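Local coordinates for protein gamma-glutamyltranspeptidase (Streptomyces lincolnensis, PDB 6J3A) that probably acts on gamma-glutamyl compounds or related substrates, as a gamma-glutamyltranspeptidase homologue of the N-terminal nucleophile hydrolase superfamily, resembling LmbA, at residues G457-M462 against R480-P485; G502-D507 against P544-P549. All coordinates share one frame; numbering follows the deposited sequence.

How the contacts relate
The centres of the two contacts lie about 9 Å apart. Contact 1 comes first along the chain and lies wholly in the long loop between strands 454-455 and 486-490; contact 2 follows, pairing the start of helix 506-519 with the loop between strands 538-540 and 556-560. Two probable hydrogen bonds join them: T484 OG1 to D507 OD2 at 2.7 Å, and Q461 OE1 to the backbone N of Y548 at 3.0 Å. M462 also packs on F547. These ties gather the two contacts into one cluster of loops which, by comparison with the family, is probably part of the substrate-binding site.

Contact 1 of 2, residues G457-M462 against R480-P485; sequences GTRLQM and RTTLTP
The guanidinium of R459 is gripped from outside the two segments by a salt bridge from NE to E60 and a hydrogen bond from NH2 to S439, which together fix its rotation while it lies against T481 to L483. R459 NH1 stands 3.4 Å from T482 OG1, at an angle too poor for a hydrogen bond, and the methyl CE of M462 lies 3.6 Å from the same T482 OG1. Both side chains cross T482 at roughly right angles. L483 covers one face of the guanidinium, its CD2 3.9 Å from R459 NH1. A chain bent at chi2 and chi3 (64° and 56°) brings the guanidinium round over L483, while the aliphatic part passes T481, with R459 CD 3.6 Å from T481 OG1; this hydroxyl is hydrogen-bonded to Q78. M462 runs out extended beyond CG, and its SD comes within 3.5 Å of R480 O. No hydrogen bond spans the two segments directly. The side-chain amide of N471 bridges them, however, bonding to both M462 O and R480 N. Within 457-462 the 3-10 turn is closed by M462 N to R459 O, 3.1 Å, and Q461 NE2 reaches back to T458 O at 3.0 Å, tilted from the carbonyl plane. In gamma-glutamyltranspeptidases a pair of adjacent hydroxyl residues in the corresponding loop holds the donor's alpha-carboxylate; T481 and T482 are consistent with that pair, in the substrate pocket of the Ntn-hydrolase fold.

Contact 2 of 2, residues G502-D507 against P544-P549; sequences GGDQQD and PGSFYP
G503 and D504 form the corners of a type II' beta turn, closed by Q505 N to G502 O at 2.9 Å, and the turn faces the loop at G545 to F547, with the CA atoms of D504 and G545 6.7 Å apart. From this corner the carboxylate of D504 reaches across and meets S546 with both oxygens. OD2 receives the backbone N-H of S546 at 2.9 Å through its syn lone pair, in a bond that is nearly straight (166°). OD1 lies 3.0 Å from S546 OG and is also salt-bridged to R316, an ion pair that would be expected to stabilise the negative charge. With CG anti to the carbonyl carbon (chi1 -66°), D504 points the carboxylate at the loop, and OD2 also rests 3.3 Å from G545 CA. Alongside, F547 presents the edge of its ring to the turn: CE2 is 3.7 Å from G503 CA, which sits close to the ring plane. The G502-G503 pair matches the glycine pair that forms the oxyanion hole in related transpeptidases, a role that can only be inferred here. The turn leads from strand 493-499 into helix 506-519, whose D507 packs on helix 280-288, while P544 and S546 lean on helix 299-319 through E317 and R316, in the loop between strands 538-540 and 556-560.

Contact 1 of 2, residues G457-M462 against R480-P485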
loop_
_atom_site.group_PDB
_atom_site.type_symbol
_atom_site.label_atom_id
_atom_site.label_comp_id
_atom_site.label_asym_id
_atom_site.label_seq_id
_atom_site.Cartn_x
_atom_site.Cartn_y
_atom_site.Cartn_z
ATOM N N GLY A 457 -3.899 -9.571 -30.135
ATOM C CA GLY A 457 -2.572 -9.735 -29.556
ATOM C C GLY A 457 -1.470 -9.794 -30.591
ATOM O O GLY A 457 -1.716 -9.597 -31.776
ATOM N N THR A 458 -0.252 -10.052 -30.128
ATOM C CA THR A 458 0.927 -10.106 -30.992
ATOM C C THR A 458 1.946 -11.167 -30.551
ATOM O O THR A 458 3.158 -10.979 -30.731
ATOM C CB THR A 458 1.642 -8.746 -31.004
ATOM O OG1 THR A 458 1.998 -8.383 -29.664
ATOM C CG2 THR A 458 0.753 -7.658 -31.627
ATOM N N ARG A 459 1.468 -12.282 -29.995
ATOM C CA ARG A 459 2.378 -13.252 -29.356
ATOM C C ARG A 459 3.107 -14.155 -30.347
ATOM O O ARG A 459 4.196 -14.643 -30.042
ATOM C CB ARG A 459 1.653 -14.091 -28.304
ATOM C CG ARG A 459 2.548 -14.795 -27.275
ATOM C CD ARG A 459 3.344 -13.855 -26.380
ATOM N NE ARG A 459 2.476 -12.918 -25.672
ATOM C CZ ARG A 459 2.878 -11.988 -24.814
ATOM N NH1 ARG A 459 4.165 -11.834 -24.523
ATOM N NH2 ARG A 459 1.975 -11.190 -24.248
ATOM N N LEU A 460 2.545 -14.351 -31.539
ATOM C CA LEU A 460 3.252 -15.100 -32.599
ATOM C C LEU A 460 4.590 -14.480 -32.994
ATOM O O LEU A 460 5.408 -15.137 -33.631
ATOM C CB LEU A 460 2.378 -15.289 -33.845
ATOM C CG LEU A 460 1.050 -16.011 -33.609
ATOM C CD1 LEU A 460 0.265 -16.155 -34.899
ATOM C CD2 LEU A 460 1.276 -17.381 -33.007
ATOM N N GLN A 461 4.826 -13.233 -32.594
ATOM C CA GLN A 461 6.119 -12.587 -32.808
ATOM C C GLN A 461 7.308 -13.332 -32.224
ATOM O O GLN A 461 8.434 -13.131 -32.663
ATOM C CB GLN A 461 6.100 -11.139 -32.313
ATOM C CG GLN A 461 6.353 -10.930 -30.835
ATOM C CD GLN A 461 6.346 -9.463 -30.490
ATOM O OE1 GLN A 461 7.355 -8.769 -30.657
ATOM N NE2 GLN A 461 5.203 -8.969 -30.028
ATOM N N MET A 462 7.046 -14.177 -31.231
ATOM C CA MET A 462 8.079 -14.923 -30.529
ATOM C C MET A 462 8.482 -16.247 -31.182
ATOM O O MET A 462 9.499 -16.831 -30.806
ATOM C CB MET A 462 7.614 -15.160 -29.095
ATOM C CG MET A 462 7.162 -13.875 -28.404
ATOM S SD MET A 462 7.176 -13.974 -26.611
ATOM C CE MET A 462 7.045 -12.242 -26.225
ATOM N N ARG A 480 6.289 -19.735 -28.097
ATOM C CA ARG A 480 7.084 -19.811 -26.893
ATOM C C ARG A 480 6.936 -18.503 -26.121
ATOM O O ARG A 480 7.554 -17.498 -26.463
ATOM C CB ARG A 480 8.533 -20.088 -27.252
ATOM C CG ARG A 480 9.357 -20.622 -26.107
ATOM C CD ARG A 480 10.377 -19.602 -25.690
ATOM N NE ARG A 480 11.482 -19.526 -26.639
ATOM C CZ ARG A 480 12.183 -18.428 -26.928
ATOM N NH1 ARG A 480 13.177 -18.516 -27.806
ATOM N NH2 ARG A 480 11.895 -17.241 -26.374
ATOM N N THR A 481 6.119 -18.534 -25.070
ATOM C CA THR A 481 5.610 -17.307 -24.429
ATOM C C THR A 481 6.454 -16.897 -23.215
ATOM O O THR A 481 6.923 -17.762 -22.461
ATOM C CB THR A 481 4.107 -17.458 -24.074
ATOM O OG1 THR A 481 3.560 -16.191 -23.704
ATOM C CG2 THR A 481 3.856 -18.468 -22.961
ATOM N N THR A 482 6.664 -15.586 -23.048
ATOM C CA THR A 482 7.455 -15.060 -21.913
ATOM C C THR A 482 6.713 -15.085 -20.566
ATOM O O THR A 482 7.336 -14.983 -19.510
ATOM C CB THR A 482 7.956 -13.627 -22.163
ATOM O OG1 THR A 482 6.884 -12.819 -22.663
ATOM C CG2 THR A 482 9.108 -13.642 -23.150
ATOM N N LEU A 483 5.393 -15.245 -20.624
ATOM C CA LEU A 483 4.513 -15.170 -19.463
ATOM C C LEU A 483 4.736 -16.363 -18.550
ATOM O O LEU A 483 4.559 -17.507 -18.965
ATOM C CB LEU A 483 3.054 -15.131 -19.920
ATOM C CG LEU A 483 2.741 -14.141 -21.061
ATOM C CD1 LEU A 483 1.236 -14.059 -21.265
ATOM C CD2 LEU A 483 3.372 -12.760 -20.849
ATOM N N THR A 484 5.094 -16.086 -17.299
ATOM C CA THR A 484 5.599 -17.110 -16.418
ATOM C C THR A 484 5.366 -16.812 -14.936
ATOM O O THR A 484 6.274 -16.365 -14.223
ATOM C CB THR A 484 7.086 -17.400 -16.711
ATOM O OG1 THR A 484 7.566 -18.358 -15.768
ATOM C CG2 THR A 484 7.952 -16.129 -16.675
ATOM N N PRO A 485 4.149 -17.103 -14.449
ATOM C CA PRO A 485 3.905 -16.987 -13.009
ATOM C C PRO A 485 4.579 -18.111 -12.217
ATOM O O PRO A 485 5.042 -19.095 -12.804
ATOM C CB PRO A 485 2.376 -17.075 -12.892
ATOM C CG PRO A 485 1.933 -17.809 -14.107
ATOM C CD PRO A 485 2.979 -17.633 -15.173
#

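Contact 2 of 2, residues G502-D507 against P544-P549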
loop_
_atom_site.group_PDB
_atom_site.type_symbol
_atom_site.label_atom_id
_atom_site.label_comp_id
_atom_site.label_asym_id
_atom_site.label_seq_id
_atom_site.Cartn_x
_atom_site.Cartn_y
_atom_site.Cartn_z
ATOM N N GLY A 502 7.722 -8.266 -17.494
ATOM C CA GLY A 502 9.048 -7.858 -17.946
ATOM C C GLY A 502 9.701 -8.699 -19.019
ATOM O O GLY A 502 10.929 -8.732 -19.095
ATOM N N GLY A 503 8.899 -9.365 -19.853
ATOM C CA GLY A 503 9.403 -10.137 -20.990
ATOM C C GLY A 503 10.480 -11.158 -20.668
ATOM O O GLY A 503 10.246 -12.121 -19.937
ATOM N N ASP A 504 11.673 -10.927 -21.209
ATOM C CA ASP A 504 12.818 -11.817 -20.987
ATOM C C ASP A 504 13.472 -11.642 -19.621
ATOM O O ASP A 504 14.316 -12.449 -19.227
ATOM C CB ASP A 504 13.858 -11.638 -22.095
ATOM C CG ASP A 504 13.345 -12.093 -23.438
ATOM O OD1 ASP A 504 12.736 -13.181 -23.520
ATOM O OD2 ASP A 504 13.532 -11.351 -24.417
ATOM N N GLN A 505 13.086 -10.596 -18.903
ATOM C CA GLN A 505 13.526 -10.407 -17.526
ATOM C C GLN A 505 12.657 -11.136 -16.484
ATOM O O GLN A 505 13.108 -11.304 -15.349
ATOM C CB GLN A 505 13.607 -8.914 -17.190
ATOM C CG GLN A 505 14.600 -8.123 -18.038
ATOM C CD GLN A 505 14.017 -7.609 -19.354
ATOM O OE1 GLN A 505 13.297 -6.615 -19.380
ATOM N NE2 GLN A 505 14.345 -8.279 -20.453
ATOM N N GLN A 506 11.449 -11.581 -16.861
ATOM C CA GLN A 506 10.475 -12.168 -15.915
ATOM C C GLN A 506 11.053 -13.241 -14.992
ATOM O O GLN A 506 10.973 -13.115 -13.769
ATOM C CB GLN A 506 9.280 -12.776 -16.655
ATOM C CG GLN A 506 8.272 -11.775 -17.181
ATOM C CD GLN A 506 6.875 -12.352 -17.333
ATOM O OE1 GLN A 506 6.134 -11.977 -18.250
ATOM N NE2 GLN A 506 6.494 -13.240 -16.427
ATOM N N ASP A 507 11.617 -14.292 -15.586
ATOM C CA ASP A 507 12.233 -15.374 -14.810
ATOM C C ASP A 507 13.720 -15.160 -14.493
ATOM O O ASP A 507 14.395 -16.101 -14.068
ATOM C CB ASP A 507 12.043 -16.734 -15.497
ATOM C CG ASP A 507 10.734 -17.411 -15.132
ATOM O OD1 ASP A 507 10.164 -17.143 -14.050
ATOM O OD2 ASP A 507 10.287 -18.245 -15.947
ATOM N N PRO A 544 19.103 -14.282 -27.568
ATOM C CA PRO A 544 18.134 -13.642 -28.476
ATOM C C PRO A 544 16.801 -13.320 -27.798
ATOM O O PRO A 544 16.159 -14.218 -27.232
ATOM C CB PRO A 544 17.927 -14.689 -29.576
ATOM C CG PRO A 544 18.367 -15.970 -28.980
ATOM C CD PRO A 544 19.464 -15.633 -28.021
ATOM N N GLY A 545 16.402 -12.048 -27.864
ATOM C CA GLY A 545 15.174 -11.589 -27.232
ATOM C C GLY A 545 13.940 -12.213 -27.861
ATOM O O GLY A 545 13.956 -12.578 -29.041
ATOM N N SER A 546 12.882 -12.340 -27.065
ATOM C CA SER A 546 11.595 -12.867 -27.531
ATOM C C SER A 546 10.807 -11.928 -28.476
ATOM O O SER A 546 9.946 -12.403 -29.226
ATOM C CB SER A 546 10.723 -13.254 -26.330
ATOM O OG SER A 546 11.194 -14.462 -25.745
ATOM N N PHE A 547 11.115 -10.624 -28.437
ATOM C CA PHE A 547 10.354 -9.578 -29.136
ATOM C C PHE A 547 11.036 -9.096 -30.410
ATOM O O PHE A 547 12.259 -8.891 -30.417
ATOM C CB PHE A 547 10.155 -8.370 -28.208
ATOM C CG PHE A 547 9.373 -8.692 -26.975
ATOM C CD1 PHE A 547 7.984 -8.772 -27.027
ATOM C CD2 PHE A 547 10.018 -8.944 -25.767
ATOM C CE1 PHE A 547 7.251 -9.078 -25.891
ATOM C CE2 PHE A 547 9.293 -9.254 -24.632
ATOM C CZ PHE A 547 7.907 -9.332 -24.691
ATOM N N TYR A 548 10.231 -8.906 -31.465
ATOM C CA TYR A 548 10.667 -8.321 -32.738
ATOM C C TYR A 548 11.373 -7.010 -32.437
ATOM O O TYR A 548 10.798 -6.217 -31.695
ATOM C CB TYR A 548 9.439 -8.034 -33.604
ATOM C CG TYR A 548 9.741 -7.295 -34.882
ATOM C CD1 TYR A 548 10.087 -7.988 -36.034
ATOM C CD2 TYR A 548 9.690 -5.898 -34.943
ATOM C CE1 TYR A 548 10.386 -7.323 -37.209
ATOM C CE2 TYR A 548 9.982 -5.222 -36.121
ATOM C CZ TYR A 548 10.327 -5.944 -37.256
ATOM O OH TYR A 548 10.612 -5.321 -38.450
ATOM N N PRO A 549 12.574 -6.736 -32.974
ATOM C CA PRO A 549 13.302 -7.506 -34.004
ATOM C C PRO A 549 14.310 -8.596 -33.535
ATOM O O PRO A 549 15.204 -8.975 -34.313
ATOM C CB PRO A 549 14.077 -6.389 -34.729
ATOM C CG PRO A 549 14.438 -5.454 -33.623
ATOM C CD PRO A 549 13.295 -5.497 -32.633
#